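Local coordinates for MsStt7d protein (Micromonas, PDB 4IX3) that probably acts as an ATP-dependent protein kinase, this chain being the catalytic domain of a homologue of the state transition kinase Stt7, at residues B[163-168]-B[247-252]. Numbering follows the deposited sequence.
With MG (magnesium ion), chain E.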
ATOM      1  N   GLY B 163      -4.608 -14.166  22.095  1.00 14.60           N
ATOM      2  CA  GLY B 163      -3.630 -14.554  21.087  1.00 16.48           C
ATOM      3  C   GLY B 163      -3.393 -13.564  19.956  1.00 13.19           C
ATOM      4  O   GLY B 163      -2.656 -13.882  19.038  1.00 16.24           O
ATOM      5  N   VAL B 164      -3.997 -12.395  19.989  1.00 13.05           N
ATOM      6  CA  VAL B 164      -3.864 -11.428  18.917  1.00 11.32           C
ATOM      7  C   VAL B 164      -2.801 -10.396  19.212  1.00 11.28           C
ATOM      8  O   VAL B 164      -2.836  -9.788  20.304  1.00 11.84           O
ATOM      9  CB  VAL B 164      -5.230 -10.750  18.660  1.00 12.46           C
ATOM     10  CG1 VAL B 164      -5.111  -9.658  17.588  1.00 12.68           C
ATOM     11  CG2 VAL B 164      -6.262 -11.821  18.248  1.00 15.16           C
ATOM     12  N   VAL B 165      -1.888 -10.206  18.272  1.00 12.27           N
ATOM     13  CA  VAL B 165      -0.948  -9.087  18.302  1.00 11.99           C
ATOM     14  C   VAL B 165      -1.352  -8.108  17.216  1.00 10.76           C
ATOM     15  O   VAL B 165      -1.512  -8.534  16.054  1.00 12.24           O
ATOM     16  CB  VAL B 165       0.515  -9.552  18.168  1.00 12.40           C
ATOM     17  CG1 VAL B 165       1.495  -8.385  18.105  1.00 12.45           C
ATOM     18  CG2 VAL B 165       0.830 -10.498  19.310  1.00 14.97           C
ATOM     19  N   HIS B 166      -1.562  -6.850  17.567  1.00 10.68           N
ATOM     20  CA  HIS B 166      -2.206  -5.916  16.630  1.00 10.46           C
ATOM     21  C   HIS B 166      -1.210  -5.545  15.519  1.00 10.83           C
ATOM     22  O   HIS B 166      -1.585  -5.494  14.335  1.00 11.78           O
ATOM     23  CB  HIS B 166      -2.676  -4.683  17.438  1.00 11.24           C
ATOM     24  CG  HIS B 166      -3.272  -3.626  16.588  1.00 10.42           C
ATOM     25  ND1 HIS B 166      -4.602  -3.316  16.513  1.00 13.66           N
ATOM     26  CD2 HIS B 166      -2.617  -2.791  15.711  1.00  8.92           C
ATOM     27  CE1 HIS B 166      -4.772  -2.311  15.619  1.00  8.17           C
ATOM     28  NE2 HIS B 166      -3.532  -1.982  15.159  1.00 13.55           N
ATOM     29  N   ARG B 167       0.028  -5.258  15.905  1.00 11.55           N
ATOM     30  CA  ARG B 167       1.092  -4.989  14.944  1.00 11.58           C
ATOM     31  C   ARG B 167       1.151  -3.550  14.424  1.00 11.35           C
ATOM     32  O   ARG B 167       2.191  -3.121  13.926  1.00 14.16           O
ATOM     33  CB  ARG B 167       0.996  -5.962  13.764  1.00 13.13           C
ATOM     34  CG  ARG B 167       2.284  -6.718  13.479  1.00 14.10           C
ATOM     35  CD  ARG B 167       2.467  -6.953  11.988  1.00 23.74           C
ATOM     36  NE  ARG B 167       2.846  -8.332  11.694  1.00 35.95           N
ATOM     37  CZ  ARG B 167       4.085  -8.721  11.405  1.00 24.88           C
ATOM     38  NH1 ARG B 167       5.069  -7.833  11.369  1.00 33.68           N
ATOM     39  NH2 ARG B 167       4.338  -9.997  11.151  1.00 28.72           N
ATOM     40  N   ASP B 168       0.053  -2.805  14.523  1.00 11.05           N
ATOM     41  CA  ASP B 168       0.040  -1.446  13.949  1.00 10.76           C
ATOM     42  C   ASP B 168      -0.549  -0.435  14.917  1.00 10.77           C
ATOM     43  O   ASP B 168      -1.347   0.428  14.559  1.00 12.38           O
ATOM     44  CB  ASP B 168      -0.702  -1.422  12.586  1.00 12.62           C
ATOM     45  CG  ASP B 168      -0.330  -0.218  11.716  1.00 12.74           C
ATOM     46  OD1 ASP B 168       0.645   0.481  12.046  1.00 14.12           O
ATOM     47  OD2 ASP B 168      -1.047   0.038  10.715  1.00 13.98           O
ATOM     48  N   ARG B 247       5.364  -8.138  22.687  1.00 12.19           N
ATOM     49  CA  ARG B 247       6.264  -7.009  23.015  1.00 12.70           C
ATOM     50  C   ARG B 247       6.493  -6.095  21.811  1.00 12.10           C
ATOM     51  O   ARG B 247       6.884  -4.934  21.990  1.00 13.46           O
ATOM     52  CB  ARG B 247       7.594  -7.485  23.603  1.00 14.59           C
ATOM     53  CG  ARG B 247       7.579  -7.554  25.122  1.00 17.59           C
ATOM     54  CD  ARG B 247       6.454  -8.381  25.739  1.00 17.08           C
ATOM     55  NE  ARG B 247       6.790  -8.689  27.123  1.00 15.61           N
ATOM     56  CZ  ARG B 247       6.339  -9.742  27.797  1.00 15.05           C
ATOM     57  NH1 ARG B 247       5.371 -10.500  27.281  1.00 17.99           N
ATOM     58  NH2 ARG B 247       6.828 -10.030  28.995  1.00 18.68           N
ATOM     59  N   PHE B 248       6.116  -6.530  20.588  1.00 12.33           N
ATOM     60  CA  PHE B 248       6.065  -5.571  19.478  1.00 12.98           C
ATOM     61  C   PHE B 248       5.041  -4.471  19.755  1.00 11.48           C
ATOM     62  O   PHE B 248       5.290  -3.264  19.559  1.00 12.34           O
ATOM     63  CB  PHE B 248       5.715  -6.324  18.177  1.00 13.87           C
ATOM     64  CG  PHE B 248       5.731  -5.440  16.955  1.00 13.13           C
ATOM     65  CD1 PHE B 248       6.793  -5.503  16.043  1.00 15.57           C
ATOM     66  CD2 PHE B 248       4.655  -4.631  16.622  1.00 12.95           C
ATOM     67  CE1 PHE B 248       6.830  -4.662  14.919  1.00 14.99           C
ATOM     68  CE2 PHE B 248       4.650  -3.827  15.496  1.00 14.81           C
ATOM     69  CZ  PHE B 248       5.760  -3.838  14.633  1.00 14.79           C
ATOM     70  N   ASP B 249       3.876  -4.888  20.273  1.00 11.53           N
ATOM     71  CA  ASP B 249       2.841  -3.923  20.640  1.00 11.69           C
ATOM     72  C   ASP B 249       3.240  -3.066  21.856  1.00  9.86           C
ATOM     73  O   ASP B 249       2.893  -1.898  21.916  1.00 10.41           O
ATOM     74  CB  ASP B 249       1.509  -4.607  20.969  1.00 11.20           C
ATOM     75  CG  ASP B 249       0.757  -5.126  19.738  1.00 11.87           C
ATOM     76  OD1 ASP B 249       1.019  -4.674  18.593  1.00 10.80           O
ATOM     77  OD2 ASP B 249      -0.194  -5.923  19.967  1.00 11.48           O
ATOM     78  N   SER B 250       4.030  -3.639  22.760  1.00 11.01           N
ATOM     79  CA  SER B 250       4.503  -2.838  23.913  1.00 10.00           C
ATOM     80  C   SER B 250       5.354  -1.638  23.461  1.00 10.01           C
ATOM     81  O   SER B 250       5.132  -0.503  23.883  1.00 10.91           O
ATOM     82  CB  SER B 250       5.351  -3.692  24.828  1.00 11.66           C
ATOM     83  OG  SER B 250       4.569  -4.739  25.400  1.00 12.61           O
ATOM     84  N   TRP B 251       6.261  -1.885  22.496  1.00 10.79           N
ATOM     85  CA  TRP B 251       7.119  -0.789  21.978  1.00 11.47           C
ATOM     86  C   TRP B 251       6.266   0.267  21.302  1.00 10.88           C
ATOM     87  O   TRP B 251       6.394   1.461  21.556  1.00 10.95           O
ATOM     88  CB  TRP B 251       8.104  -1.374  20.991  1.00 13.50           C
ATOM     89  CG  TRP B 251       8.923  -0.293  20.333  1.00 13.06           C
ATOM     90  CD1 TRP B 251       8.592   0.459  19.211  1.00 14.48           C
ATOM     91  CD2 TRP B 251      10.266   0.126  20.715  1.00 12.56           C
ATOM     92  NE1 TRP B 251       9.561   1.389  18.941  1.00 13.92           N
ATOM     93  CE2 TRP B 251      10.617   1.216  19.805  1.00 12.95           C
ATOM     94  CE3 TRP B 251      11.152  -0.216  21.739  1.00 13.95           C
ATOM     95  CZ2 TRP B 251      11.844   1.871  19.888  1.00 16.73           C
ATOM     96  CZ3 TRP B 251      12.368   0.462  21.837  1.00 14.75           C
ATOM     97  CH2 TRP B 251      12.688   1.512  20.945  1.00 15.23           C
ATOM     98  N   SER B 252       5.298  -0.156  20.449  1.00 10.67           N
ATOM     99  CA  SER B 252       4.436   0.824  19.821  1.00 10.15           C
ATOM    100  C   SER B 252       3.593   1.618  20.822  1.00  9.55           C
ATOM    101  O   SER B 252       3.413   2.805  20.636  1.00 10.70           O
ATOM    102  CB  SER B 252       3.465   0.118  18.858  1.00 11.84           C
ATOM    103  OG  SER B 252       4.144  -0.653  17.882  1.00 12.31           O
TER
HETATM  104 MG    MG E 601      -2.161  -0.608   9.166  1.00 18.83          MG
HETATM  105  O   HOH W   1      -1.843  -2.583   9.699  1.00 21.20           O
HETATM  106  O   HOH W   2      -3.461  -1.343   7.638  1.00 24.32           O
HETATM  107  O   HOH W   3      -2.619   1.256   8.571  1.00 21.73           O
HETATM  108  O   HOH W   4      -0.585  -0.696   7.934  1.00 21.12           O
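Asp249, on helix 246-261, spans the successive backbone N-H groups of His166 and Arg167 with its two carboxylate oxygens, a bidentate grip. His166 N donates to Asp249 OD2 and Arg167 N to Asp249 OD1, each at 2.9 Å. Both bonds are close to straight (162° and 161°) and use the syn lone pairs, which fixes the rotation of the group. OD2 is also hydrogen-bonded by His160 NE2, so three donors grip this buried carboxylate and would probably favour its charged form. Residues 166-168 are the His-Arg-Asp (HRD) motif of the protein kinase catalytic loop, and Asp249 corresponds to the invariant aspartate of the kinase F-helix. At the end of the motif, Asp168 OD2 binds the magnesium ion at 2.0 Å, with Asp188 and four waters also bound to the metal. Replaced by an alanine, Asp249 would probably leave both loop N-H groups and His160 without their acceptor and the HRD backbone freer to shift. Van der Waals contacts of carbon against oxygen flank the bonds. Val165 CG1 lies 3.5 Å from Asp249 OD2. Phe248 presents its ring edge to the Arg167 carbonyl, with CE2 3.0 Å from Arg167 O, while Leu223 adds nonpolar contact to both Val165 and Phe248.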